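Local coordinates for cytochrome c-552/4 domain-containing protein (Ignicoccus hospitalis KIN4/I, PDB 4QO5) that is of unproven function but carries eight c-type hemes and a membrane anchor, and so probably passes electrons along its heme chain, at residues Asp92-Ile104 against Gly187-Pro199. Sequence-based numbering, arbitrary orientation.
Sequences DTIDHFGFKIHPI and GIPVTLVKYEGYP. With HEC (heme c), chain B.
Phe97 packs its ring edge against Ile188 and Val190, where the beta-hairpin 94-101 meets the long strand 188-196 beside a c-type heme. Phe97 sits in the type I' turn of that hairpin, right after His96, whose NE2 binds the heme iron at 2.2 Å; His27 binds it too. From the backbone outward, Phe97 CB lies near the heme methyl CMC, CG and CD1 near CBC, and CD2 and CE2 over pyrrole carbons C3C and C4C. CE1 touches both CBC and Ile188 CG2, and CZ ends 3.6 Å from Ile188 CG2 and 3.8 Å from Val190 CG2. With CG anti to the carbonyl carbon (chi1 -58°), the ring also lays CD2 over the centre of the His96 ring. Replaced by an alanine, Phe97 would probably leave a gap between heme and strand and one face of the His96 imidazole without its cover. The imidazole is steadied at its edge as well: its ND1 donates to a water, 2.7 Å away, that in turn donates to the carbonyls of Asp95 and Thr191, tying hairpin to strand. Farther along, Val193 N gives a nearly straight bond (165°) to heme propionate O2A, while Val193 CG2 packs on Ile94 CG2 and Pro103 CG. At the far end Ile104 CD1 lies over a face of Tyr195 and also over a face of Tyr198, the methyl fitting into the corner the two rings make. Beside it, Asp92 OD2 takes two donors: Ile104 N at 3.2 Å, nearly along the C-O axis, and Tyr195 OH at 2.6 Å, on its anti lone pair.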
# COMPACT_ATOMS: atom_id res chain seq x y z
N ASP A 92 -8.08 30.85 -23.32
CA ASP A 92 -6.89 31.13 -22.50
C ASP A 92 -5.68 31.52 -23.35
O ASP A 92 -4.55 31.51 -22.87
CB ASP A 92 -6.56 29.98 -21.53
CG ASP A 92 -6.38 28.63 -22.22
OD1 ASP A 92 -6.92 28.43 -23.33
OD2 ASP A 92 -5.72 27.74 -21.62
N THR A 93 -5.94 31.90 -24.60
CA THR A 93 -4.87 32.43 -25.44
C THR A 93 -4.45 33.81 -24.92
O THR A 93 -5.29 34.70 -24.73
CB THR A 93 -5.29 32.53 -26.91
OG1 THR A 93 -5.35 31.21 -27.45
CG2 THR A 93 -4.28 33.35 -27.70
N ILE A 94 -3.15 33.99 -24.69
CA ILE A 94 -2.63 35.28 -24.25
C ILE A 94 -1.41 35.66 -25.06
O ILE A 94 -0.72 34.81 -25.61
CB ILE A 94 -2.23 35.25 -22.77
CG1 ILE A 94 -1.22 34.12 -22.52
CG2 ILE A 94 -3.46 35.10 -21.89
CD1 ILE A 94 -0.56 34.20 -21.15
N ASP A 95 -1.12 36.96 -25.14
CA ASP A 95 0.15 37.37 -25.70
C ASP A 95 1.27 36.99 -24.73
O ASP A 95 1.12 37.11 -23.52
CB ASP A 95 0.18 38.87 -25.99
CG ASP A 95 1.32 39.24 -26.92
OD1 ASP A 95 1.16 39.05 -28.15
OD2 ASP A 95 2.37 39.71 -26.42
N HIS A 96 2.38 36.52 -25.29
CA HIS A 96 3.46 35.99 -24.48
C HIS A 96 4.74 36.15 -25.27
O HIS A 96 5.03 35.35 -26.15
CB HIS A 96 3.20 34.51 -24.21
CG HIS A 96 4.11 33.91 -23.18
ND1 HIS A 96 4.10 34.29 -21.86
CD2 HIS A 96 5.06 32.95 -23.29
CE1 HIS A 96 5.01 33.61 -21.19
NE2 HIS A 96 5.60 32.79 -22.04
N PHE A 97 5.48 37.21 -24.96
CA PHE A 97 6.73 37.53 -25.64
C PHE A 97 6.65 37.50 -27.17
O PHE A 97 7.56 37.01 -27.84
CB PHE A 97 7.84 36.65 -25.08
CG PHE A 97 8.01 36.81 -23.60
CD1 PHE A 97 8.55 37.98 -23.08
CD2 PHE A 97 7.56 35.83 -22.73
CE1 PHE A 97 8.69 38.15 -21.72
CE2 PHE A 97 7.69 36.00 -21.35
CZ PHE A 97 8.26 37.16 -20.85
N GLY A 98 5.56 38.03 -27.70
CA GLY A 98 5.38 38.15 -29.13
C GLY A 98 4.60 37.02 -29.77
O GLY A 98 4.26 37.08 -30.95
N PHE A 99 4.30 35.99 -28.99
CA PHE A 99 3.57 34.83 -29.48
C PHE A 99 2.17 34.78 -28.88
O PHE A 99 1.93 35.33 -27.81
CB PHE A 99 4.32 33.55 -29.10
CG PHE A 99 5.75 33.55 -29.54
CD1 PHE A 99 6.77 33.85 -28.64
CD2 PHE A 99 6.09 33.23 -30.84
CE1 PHE A 99 8.09 33.83 -29.05
CE2 PHE A 99 7.40 33.21 -31.25
CZ PHE A 99 8.41 33.52 -30.35
N LYS A 100 1.24 34.14 -29.58
CA LYS A 100 -0.10 33.94 -29.05
C LYS A 100 -0.21 32.50 -28.55
O LYS A 100 -0.39 31.58 -29.35
CB LYS A 100 -1.16 34.21 -30.12
CG LYS A 100 -1.28 35.67 -30.51
CD LYS A 100 -2.21 35.85 -31.70
CE LYS A 100 -1.42 36.02 -33.00
NZ LYS A 100 -1.57 37.38 -33.58
N ILE A 101 -0.10 32.30 -27.25
CA ILE A 101 -0.07 30.93 -26.72
C ILE A 101 -1.15 30.70 -25.67
O ILE A 101 -1.65 31.64 -25.06
CB ILE A 101 1.31 30.57 -26.14
CG1 ILE A 101 1.62 31.44 -24.93
CG2 ILE A 101 2.41 30.72 -27.20
CD1 ILE A 101 1.64 30.68 -23.62
N HIS A 102 -1.51 29.44 -25.47
CA HIS A 102 -2.46 29.08 -24.43
C HIS A 102 -1.83 27.98 -23.58
O HIS A 102 -1.20 27.07 -24.13
CB HIS A 102 -3.80 28.60 -25.01
CG HIS A 102 -3.69 27.43 -25.94
ND1 HIS A 102 -3.29 27.55 -27.25
CD2 HIS A 102 -3.94 26.10 -25.74
CE1 HIS A 102 -3.29 26.35 -27.82
NE2 HIS A 102 -3.66 25.46 -26.92
N PRO A 103 -1.99 28.06 -22.26
CA PRO A 103 -1.32 27.08 -21.39
C PRO A 103 -1.96 25.70 -21.45
O PRO A 103 -1.23 24.72 -21.42
CB PRO A 103 -1.50 27.67 -19.99
CG PRO A 103 -1.61 29.17 -20.23
CD PRO A 103 -2.43 29.25 -21.50
N ILE A 104 -3.29 25.62 -21.52
CA ILE A 104 -3.92 24.31 -21.47
C ILE A 104 -4.07 23.76 -22.88
O ILE A 104 -4.97 24.16 -23.62
CB ILE A 104 -5.29 24.32 -20.74
CG1 ILE A 104 -5.11 24.79 -19.30
CG2 ILE A 104 -5.90 22.90 -20.74
CD1 ILE A 104 -6.43 24.94 -18.54
N GLY A 187 12.94 38.30 -12.76
CA GLY A 187 13.23 39.66 -13.18
C GLY A 187 12.39 40.13 -14.35
O GLY A 187 12.39 41.31 -14.68
N ILE A 188 11.67 39.21 -14.98
CA ILE A 188 10.85 39.52 -16.15
C ILE A 188 9.40 39.76 -15.77
O ILE A 188 8.83 38.99 -14.99
CB ILE A 188 10.87 38.35 -17.16
CG1 ILE A 188 12.24 37.68 -17.21
CG2 ILE A 188 10.43 38.82 -18.54
CD1 ILE A 188 12.26 36.38 -18.00
N PRO A 189 8.78 40.83 -16.30
CA PRO A 189 7.33 40.98 -16.17
C PRO A 189 6.61 39.99 -17.09
O PRO A 189 6.91 39.94 -18.28
CB PRO A 189 7.09 42.42 -16.64
CG PRO A 189 8.42 43.10 -16.55
CD PRO A 189 9.43 42.03 -16.85
N VAL A 190 5.70 39.20 -16.53
CA VAL A 190 4.98 38.19 -17.30
C VAL A 190 3.53 38.15 -16.87
O VAL A 190 3.23 38.08 -15.68
CB VAL A 190 5.58 36.78 -17.08
CG1 VAL A 190 4.90 35.74 -18.00
CG2 VAL A 190 7.07 36.80 -17.31
N THR A 191 2.62 38.17 -17.84
CA THR A 191 1.21 37.98 -17.55
C THR A 191 0.83 36.50 -17.67
O THR A 191 1.15 35.85 -18.67
CB THR A 191 0.33 38.81 -18.50
OG1 THR A 191 0.68 40.19 -18.38
CG2 THR A 191 -1.13 38.63 -18.18
N LEU A 192 0.15 35.98 -16.65
CA LEU A 192 -0.27 34.58 -16.63
C LEU A 192 -1.78 34.50 -16.64
O LEU A 192 -2.47 35.43 -16.21
CB LEU A 192 0.26 33.89 -15.37
CG LEU A 192 1.78 33.88 -15.19
CD1 LEU A 192 2.16 33.12 -13.91
CD2 LEU A 192 2.44 33.25 -16.41
N VAL A 193 -2.31 33.38 -17.12
CA VAL A 193 -3.75 33.19 -17.11
C VAL A 193 -4.24 32.84 -15.71
O VAL A 193 -3.62 32.02 -15.03
CB VAL A 193 -4.17 32.06 -18.08
CG1 VAL A 193 -5.68 31.88 -18.05
CG2 VAL A 193 -3.69 32.38 -19.50
N LYS A 194 -5.34 33.44 -15.29
CA LYS A 194 -5.98 33.05 -14.04
C LYS A 194 -7.16 32.11 -14.33
O LYS A 194 -8.07 32.47 -15.07
CB LYS A 194 -6.45 34.27 -13.25
N TYR A 195 -7.12 30.92 -13.74
CA TYR A 195 -8.15 29.91 -13.96
C TYR A 195 -8.96 29.61 -12.71
O TYR A 195 -8.49 29.82 -11.58
CB TYR A 195 -7.54 28.57 -14.37
CG TYR A 195 -6.80 28.53 -15.68
CD1 TYR A 195 -7.49 28.44 -16.89
CD2 TYR A 195 -5.41 28.55 -15.70
CE1 TYR A 195 -6.81 28.37 -18.08
CE2 TYR A 195 -4.72 28.49 -16.91
CZ TYR A 195 -5.44 28.39 -18.09
OH TYR A 195 -4.78 28.33 -19.29
N GLU A 196 -10.15 29.06 -12.92
CA GLU A 196 -10.82 28.26 -11.91
C GLU A 196 -10.87 26.82 -12.43
O GLU A 196 -11.27 26.57 -13.57
CB GLU A 196 -12.25 28.75 -11.66
CG GLU A 196 -12.35 30.14 -11.06
CD GLU A 196 -13.80 30.55 -10.79
OE1 GLU A 196 -14.72 29.78 -11.14
OE2 GLU A 196 -14.01 31.65 -10.22
N GLY A 197 -10.44 25.88 -11.60
CA GLY A 197 -10.49 24.48 -11.99
C GLY A 197 -9.28 23.93 -12.72
O GLY A 197 -9.32 22.79 -13.19
N TYR A 198 -8.22 24.72 -12.82
CA TYR A 198 -6.94 24.25 -13.35
C TYR A 198 -5.79 24.85 -12.50
O TYR A 198 -5.80 26.04 -12.24
CB TYR A 198 -6.75 24.60 -14.84
CG TYR A 198 -5.53 23.89 -15.37
CD1 TYR A 198 -5.59 22.54 -15.74
CD2 TYR A 198 -4.30 24.54 -15.43
CE1 TYR A 198 -4.45 21.86 -16.17
CE2 TYR A 198 -3.15 23.87 -15.86
CZ TYR A 198 -3.23 22.54 -16.22
OH TYR A 198 -2.07 21.89 -16.63
N PRO A 199 -4.78 24.04 -12.10
CA PRO A 199 -4.49 22.63 -12.43
C PRO A 199 -5.57 21.61 -12.07
O PRO A 199 -6.18 21.64 -11.00
CB PRO A 199 -3.21 22.32 -11.63
CG PRO A 199 -3.14 23.36 -10.57
CD PRO A 199 -3.72 24.60 -11.25
FE HEC B . 7.00 31.17 -21.61
CHA HEC B . 5.15 31.09 -18.72
CHB HEC B . 5.20 28.63 -22.90
CHC HEC B . 8.28 31.88 -24.66
CHD HEC B . 9.36 33.13 -20.14
NA HEC B . 5.48 30.04 -20.91
C1A HEC B . 4.75 30.26 -19.76
C2A HEC B . 3.55 29.46 -19.83
C3A HEC B . 3.56 28.79 -20.98
C4A HEC B . 4.78 29.13 -21.68
CMA HEC B . 2.49 27.79 -21.50
CAA HEC B . 2.44 29.44 -18.76
CBA HEC B . 1.67 30.75 -18.92
CGA HEC B . 0.42 30.80 -18.09
O1A HEC B . 0.21 29.93 -17.20
O2A HEC B . -0.40 31.71 -18.35
NB HEC B . 6.83 30.35 -23.40
C1B HEC B . 5.94 29.36 -23.77
C2B HEC B . 5.89 29.27 -25.20
C3B HEC B . 6.72 30.23 -25.66
C4B HEC B . 7.35 30.88 -24.55
CMB HEC B . 4.96 28.27 -25.94
CAB HEC B . 7.08 30.72 -27.07
CBB HEC B . 5.95 30.58 -28.11
NC HEC B . 8.57 32.26 -22.27
C1C HEC B . 8.86 32.52 -23.59
C2C HEC B . 10.01 33.40 -23.65
C3C HEC B . 10.14 33.93 -22.42
C4C HEC B . 9.35 33.11 -21.51
CMC HEC B . 10.36 34.07 -24.99
CAC HEC B . 11.12 35.05 -21.91
CBC HEC B . 11.42 36.28 -22.78
ND HEC B . 7.22 31.98 -19.73
C1D HEC B . 8.33 32.72 -19.33
C2D HEC B . 8.22 33.00 -17.92
C3D HEC B . 6.90 32.38 -17.47
C4D HEC B . 6.35 31.76 -18.66
CMD HEC B . 9.22 33.79 -17.05
CAD HEC B . 6.30 32.37 -16.06
CBD HEC B . 7.18 31.52 -15.15
CGD HEC B . 6.63 31.50 -13.75
O1D HEC B . 7.37 31.06 -12.83
O2D HEC B . 5.46 31.91 -13.54
O HOH W 1 2.49 36.28 -21.01